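Acyl-CoA hydrolase (Bacillus halodurans, PDB 1VPM) probably hydrolyses the thioester bond of long-chain fatty acyl-coenzyme A molecules, and is seen here with coenzyme A bound. Local coordinates at residues A[106-111]-A[117-122]; A[59-64]-A[90-95]. One frame throughout, in Å; residues are numbered along the deposited sequence.

Contact 1 (A[106-111]-A[117-122]); sequences VHSNNL and TLTTES
Val106 O takes two backbone N-H groups from the neighbouring strand, Thr119 N at 2.7 Å and Thr120 N at 3.3 Å, both reaching it from the same face of its carbonyl plane. This is a classic beta bulge in an antiparallel pair: Thr119 is the extra residue. Val106 N returns a bond to Thr120 O, and past the bulge Ser108 and Thr117 exchange a regular pair of bonds. The tight part is at the bulge, on the buried face of Val106 and Thr120. Val106 lays CG1 against Thr119 CB at 3.8 Å, while its CG2 runs beside Thr120 CG2, the two side chains pointing the same way. The other face of the sheet, with His107 and Leu118, lies nearer to solvent, yet ring and methyl still meet closely. With CG anti to the backbone N (chi1 -175°), Leu118 carries CD1 over one face of the His107 ring, 3.8 Å from its centroid, in a CH-pi contact offset toward the rim. An alanine in place of His107 would probably leave Leu118 CD1 without the ring it rests on and open a gap above the strands. The loose, wet part is toward the hairpin turn, where a water bridges Ser108 OG and Thr117 OG1, 2.9 Å from the latter, and another sits between Ser108 OG and Thr119 OG1. Thr119 also touches a bound coenzyme A. Strand 85-95 flanks strand 99-109, while strand 65-75 runs along strand 116-129, where Asp75 O binds Thr120 OG1, and Ile50 of helix 43-62 packs on Val106 and Thr120.

Contact 2 (A[59-64]-A[90-95]); sequences MKHANS and GFVTHT
His61, in the last turn of the hotdog helix 43-62, packs on Val92 and Thr95 of strand 85-95. The two nearest CA atoms, those of His61 and Val92, are 7.4 Å apart, so side chains alone bridge the gap and no hydrogen bond crosses between the segments. His61 holds CG anti to its own N (chi1 -177°), which carries the imidazole out from the helix toward the strand. Val92 crosses it at about a right angle: its CG2 touches His61 CB at 3.8 Å and lies 4.0 Å from His61 CG, while CG1 stands over one face of the ring. Farther along the ring, His61 NE2 has the Thr95 CG2 methyl 3.8 Å away, approaching obliquely. Thr95 turns this methyl, not its hydroxyl, to the histidine. Val92 and Thr95 are three positions apart, yet both point toward the helix, consistent with a beta bulge at Thr93 and His94, both backbone-bonded to Glu101, which shifts the alternation of the strand. Just past the contact the helix stops: Asn63 takes a positive phi of 47°, and its ND2 reaches Leu111 O of the second subunit. Strand 140-142 packs alongside, with Val141 against both His61 and Val92, and Met100 packs on His61 and Thr95 from strand 99-109. The chemistry is therefore divided within one buried side chain: His61 CB and CG meet Val92, and the Thr95 methyl lies beside NE2, whose polar partner is the carbonyl oxygen of Pro139, an acceptor that would fix the ring's rotation and tie the helix end to the segment leading into strand 140-142.

How the contacts relate
Both contacts reach the same antiparallel sheet, whose strands 85-95 and 99-109 are adjacent, but they lie on opposite sides of the chain's centre, with their own centres 22 Å apart. Contact 1 joins strand to strand through backbone hydrogen bonds and is only partly buried, with one of its faces reaching solvent. Contact 2 sets helix against sheet in the interior; it buries about a third as much surface, 117 against 353 Å², and depends on van der Waals touch alone. Helix 43-62 serves both, through Ile50 and through its last turn. Both also touch the second subunit, the loop after helix 43-62 meeting the hairpin end of the other copy.

Contact 1 (A[106-111]-A[117-122])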
loop_
_atom_site.group_PDB
_atom_site.type_symbol
_atom_site.label_atom_id
_atom_site.label_comp_id
_atom_site.label_asym_id
_atom_site.label_seq_id
_atom_site.Cartn_x
_atom_site.Cartn_y
_atom_site.Cartn_z
ATOM N N VAL A 106 18.858 -1.044 -14.068
ATOM C CA VAL A 106 18.303 -0.090 -13.107
ATOM C C VAL A 106 19.355 1.014 -12.838
ATOM O O VAL A 106 20.528 0.743 -12.573
ATOM C CB VAL A 106 17.945 -0.784 -11.782
ATOM C CG1 VAL A 106 17.357 0.228 -10.827
ATOM C CG2 VAL A 106 17.032 -2.001 -11.989
ATOM N N HIS A 107 18.921 2.269 -12.942
ATOM C CA HIS A 107 19.740 3.462 -12.610
ATOM C C HIS A 107 18.997 4.273 -11.571
ATOM O O HIS A 107 17.761 4.211 -11.485
ATOM C CB HIS A 107 19.947 4.384 -13.824
ATOM C CG HIS A 107 20.883 3.822 -14.844
ATOM N ND1 HIS A 107 20.498 2.851 -15.748
ATOM C CD2 HIS A 107 22.183 4.095 -15.092
ATOM C CE1 HIS A 107 21.540 2.553 -16.515
ATOM N NE2 HIS A 107 22.572 3.300 -16.142
ATOM N N SER A 108 19.764 4.994 -10.758
ATOM C CA SER A 108 19.196 6.043 -9.904
ATOM C C SER A 108 19.424 7.378 -10.565
ATOM O O SER A 108 20.467 7.599 -11.180
ATOM C CB SER A 108 19.822 6.043 -8.513
ATOM O OG SER A 108 21.236 6.144 -8.626
ATOM N N ASN A 109 18.457 8.251 -10.436
ATOM C CA ASN A 109 18.586 9.621 -10.837
ATOM C C ASN A 109 18.544 10.502 -9.581
ATOM O O ASN A 109 17.547 10.562 -8.888
ATOM C CB ASN A 109 17.489 9.984 -11.807
ATOM C CG ASN A 109 17.876 11.118 -12.683
ATOM O OD1 ASN A 109 18.562 12.057 -12.242
ATOM N ND2 ASN A 109 17.472 11.046 -13.945
ATOM N N ASN A 110 19.676 11.101 -9.241
ATOM C CA ASN A 110 19.768 11.961 -8.065
ATOM C C ASN A 110 18.960 13.253 -8.290
ATOM O O ASN A 110 19.244 14.018 -9.206
ATOM C CB ASN A 110 21.222 12.290 -7.810
ATOM C CG ASN A 110 21.438 13.038 -6.549
ATOM O OD1 ASN A 110 20.893 14.098 -6.335
ATOM N ND2 ASN A 110 22.262 12.490 -5.693
ATOM N N LEU A 111 17.926 13.429 -7.504
ATOM C CA LEU A 111 17.036 14.534 -7.882
ATOM C C LEU A 111 17.644 15.897 -7.519
ATOM O O LEU A 111 17.259 16.864 -8.107
ATOM C CB LEU A 111 15.537 14.277 -7.531
ATOM C CG LEU A 111 14.849 13.061 -8.259
ATOM C CD1 LEU A 111 13.310 12.762 -7.955
ATOM C CD2 LEU A 111 14.986 13.027 -9.750
ATOM N N THR A 117 23.321 7.012 -11.971
ATOM C CA THR A 117 24.246 6.007 -11.552
ATOM C C THR A 117 23.613 4.632 -11.792
ATOM O O THR A 117 22.436 4.436 -11.486
ATOM C CB THR A 117 24.557 6.232 -10.064
ATOM O OG1 THR A 117 25.033 7.585 -9.884
ATOM C CG2 THR A 117 25.569 5.290 -9.575
ATOM N N LEU A 118 24.396 3.728 -12.384
ATOM C CA LEU A 118 23.945 2.344 -12.540
ATOM C C LEU A 118 23.835 1.646 -11.169
ATOM O O LEU A 118 24.789 1.629 -10.370
ATOM C CB LEU A 118 24.870 1.586 -13.457
ATOM C CG LEU A 118 24.452 0.163 -13.791
ATOM C CD1 LEU A 118 23.299 0.073 -14.658
ATOM C CD2 LEU A 118 25.651 -0.545 -14.472
ATOM N N THR A 119 22.605 1.175 -10.858
ATOM C CA THR A 119 22.296 0.556 -9.582
ATOM C C THR A 119 22.543 -0.942 -9.677
ATOM O O THR A 119 23.240 -1.540 -8.876
ATOM C CB THR A 119 20.807 0.705 -9.270
ATOM O OG1 THR A 119 20.440 2.073 -9.370
ATOM C CG2 THR A 119 20.509 0.203 -7.865
ATOM N N THR A 120 21.934 -1.548 -10.691
ATOM C CA THR A 120 22.202 -2.947 -10.967
ATOM C C THR A 120 21.668 -3.345 -12.332
ATOM O O THR A 120 21.030 -2.581 -13.036
ATOM C CB THR A 120 21.564 -3.824 -9.896
ATOM O OG1 THR A 120 22.109 -5.182 -9.941
ATOM C CG2 THR A 120 20.083 -3.795 -10.076
ATOM N N GLU A 121 22.048 -4.550 -12.728
ATOM C CA GLU A 121 21.579 -5.220 -13.938
ATOM C C GLU A 121 21.260 -6.653 -13.596
ATOM O O GLU A 121 21.942 -7.266 -12.757
ATOM C CB GLU A 121 22.678 -5.211 -15.006
ATOM C CG GLU A 121 23.142 -3.856 -15.462
ATOM C CD GLU A 121 24.316 -3.939 -16.419
ATOM O OE1 GLU A 121 25.407 -4.265 -15.915
ATOM O OE2 GLU A 121 24.140 -3.655 -17.622
ATOM N N SER A 122 20.312 -7.237 -14.291
ATOM C CA SER A 122 19.950 -8.592 -13.990
ATOM C C SER A 122 19.320 -9.270 -15.217
ATOM O O SER A 122 18.927 -8.629 -16.151
ATOM C CB SER A 122 19.041 -8.532 -12.744
ATOM O OG SER A 122 17.721 -8.928 -12.960
HETATM O O HOH W 1 22.642 8.882 -9.017
HETATM O O HOH W 2 21.910 3.820 -7.930
#

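Contact 2 (A[59-64]-A[90-95])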
loop_
_atom_site.group_PDB
_atom_site.type_symbol
_atom_site.label_atom_id
_atom_site.label_comp_id
_atom_site.label_asym_id
_atom_site.label_seq_id
_atom_site.Cartn_x
_atom_site.Cartn_y
_atom_site.Cartn_z
HETATM N N MSE A 59 5.137 -10.075 -21.049
HETATM C CA MSE A 59 3.737 -10.065 -21.482
HETATM C C MSE A 59 3.590 -9.391 -22.855
HETATM O O MSE A 59 2.824 -9.851 -23.719
HETATM C CB MSE A 59 2.840 -9.413 -20.441
HETATM C CG MSE A 59 2.760 -10.275 -19.203
HETATM SE SE MSE A 59 1.767 -9.203 -17.826
HETATM C CE MSE A 59 0.103 -9.392 -18.618
ATOM N N LYS A 60 4.340 -8.333 -23.066
ATOM C CA LYS A 60 4.343 -7.652 -24.363
ATOM C C LYS A 60 4.903 -8.503 -25.473
ATOM O O LYS A 60 4.412 -8.437 -26.620
ATOM C CB LYS A 60 5.126 -6.327 -24.307
ATOM C CG LYS A 60 4.359 -5.254 -23.682
ATOM C CD LYS A 60 5.196 -4.080 -23.164
ATOM C CE LYS A 60 5.723 -3.145 -24.166
ATOM N NZ LYS A 60 6.070 -1.864 -23.445
ATOM N N HIS A 61 5.939 -9.283 -25.162
ATOM C CA HIS A 61 6.541 -10.139 -26.194
ATOM C C HIS A 61 5.639 -11.297 -26.567
ATOM O O HIS A 61 5.509 -11.613 -27.748
ATOM C CB HIS A 61 7.896 -10.663 -25.753
ATOM C CG HIS A 61 8.573 -11.469 -26.797
ATOM N ND1 HIS A 61 9.161 -10.898 -27.903
ATOM C CD2 HIS A 61 8.740 -12.808 -26.905
ATOM C CE1 HIS A 61 9.650 -11.872 -28.658
ATOM N NE2 HIS A 61 9.428 -13.035 -28.069
ATOM N N ALA A 62 5.013 -11.907 -25.569
ATOM C CA ALA A 62 4.252 -13.157 -25.725
ATOM C C ALA A 62 2.764 -13.000 -25.832
ATOM O O ALA A 62 2.056 -13.972 -26.103
ATOM C CB ALA A 62 4.566 -14.050 -24.590
ATOM N N ASN A 63 2.273 -11.790 -25.553
ATOM C CA ASN A 63 0.845 -11.527 -25.467
ATOM C C ASN A 63 0.102 -12.583 -24.623
ATOM O O ASN A 63 -0.900 -13.167 -25.036
ATOM C CB ASN A 63 0.252 -11.369 -26.871
ATOM C CG ASN A 63 0.831 -10.174 -27.630
ATOM O OD1 ASN A 63 1.709 -10.333 -28.473
ATOM N ND2 ASN A 63 0.375 -8.975 -27.292
ATOM N N SER A 64 0.600 -12.786 -23.402
ATOM C CA SER A 64 0.170 -13.870 -22.528
ATOM C C SER A 64 0.375 -13.482 -21.104
ATOM O O SER A 64 1.237 -12.673 -20.802
ATOM C CB SER A 64 1.002 -15.156 -22.744
ATOM O OG SER A 64 0.908 -15.628 -24.075
ATOM N N GLY A 90 13.712 -2.819 -19.395
ATOM C CA GLY A 90 13.727 -4.237 -19.626
ATOM C C GLY A 90 13.482 -4.546 -21.099
ATOM O O GLY A 90 12.762 -3.786 -21.780
ATOM N N PHE A 91 14.086 -5.618 -21.558
ATOM C CA PHE A 91 13.739 -6.206 -22.854
ATOM C C PHE A 91 14.096 -7.664 -22.940
ATOM O O PHE A 91 14.984 -8.151 -22.244
ATOM C CB PHE A 91 14.364 -5.409 -24.000
ATOM C CG PHE A 91 15.810 -5.117 -23.841
ATOM C CD1 PHE A 91 16.240 -3.950 -23.221
ATOM C CD2 PHE A 91 16.751 -5.952 -24.402
ATOM C CE1 PHE A 91 17.583 -3.657 -23.143
ATOM C CE2 PHE A 91 18.095 -5.654 -24.328
ATOM C CZ PHE A 91 18.500 -4.489 -23.710
ATOM N N VAL A 92 13.350 -8.362 -23.793
ATOM C CA VAL A 92 13.586 -9.772 -24.065
ATOM C C VAL A 92 14.845 -9.845 -24.903
ATOM O O VAL A 92 14.949 -9.186 -25.939
ATOM C CB VAL A 92 12.374 -10.420 -24.801
ATOM C CG1 VAL A 92 12.701 -11.823 -25.214
ATOM C CG2 VAL A 92 11.181 -10.423 -23.934
ATOM N N THR A 93 15.778 -10.713 -24.494
ATOM C CA THR A 93 17.062 -10.843 -25.146
ATOM C C THR A 93 17.175 -12.134 -25.922
ATOM O O THR A 93 17.960 -12.199 -26.857
ATOM C CB THR A 93 18.213 -10.865 -24.130
ATOM O OG1 THR A 93 17.938 -11.792 -23.097
ATOM C CG2 THR A 93 18.364 -9.534 -23.531
ATOM N N HIS A 94 16.363 -13.126 -25.578
ATOM C CA HIS A 94 16.472 -14.498 -26.167
ATOM C C HIS A 94 15.290 -15.317 -25.680
ATOM O O HIS A 94 14.724 -15.040 -24.657
ATOM C CB HIS A 94 17.779 -15.205 -25.736
ATOM C CG HIS A 94 18.130 -16.447 -26.517
ATOM N ND1 HIS A 94 17.986 -17.719 -26.002
ATOM C CD2 HIS A 94 18.730 -16.600 -27.725
ATOM C CE1 HIS A 94 18.429 -18.602 -26.880
ATOM N NE2 HIS A 94 18.883 -17.958 -27.938
ATOM N N THR A 95 14.936 -16.354 -26.419
ATOM C CA THR A 95 13.795 -17.180 -26.056
ATOM C C THR A 95 14.122 -18.657 -26.217
ATOM O O THR A 95 14.977 -19.025 -27.008
ATOM C CB THR A 95 12.544 -16.872 -26.922
ATOM O OG1 THR A 95 12.739 -17.285 -28.288
ATOM C CG2 THR A 95 12.132 -15.412 -26.819
#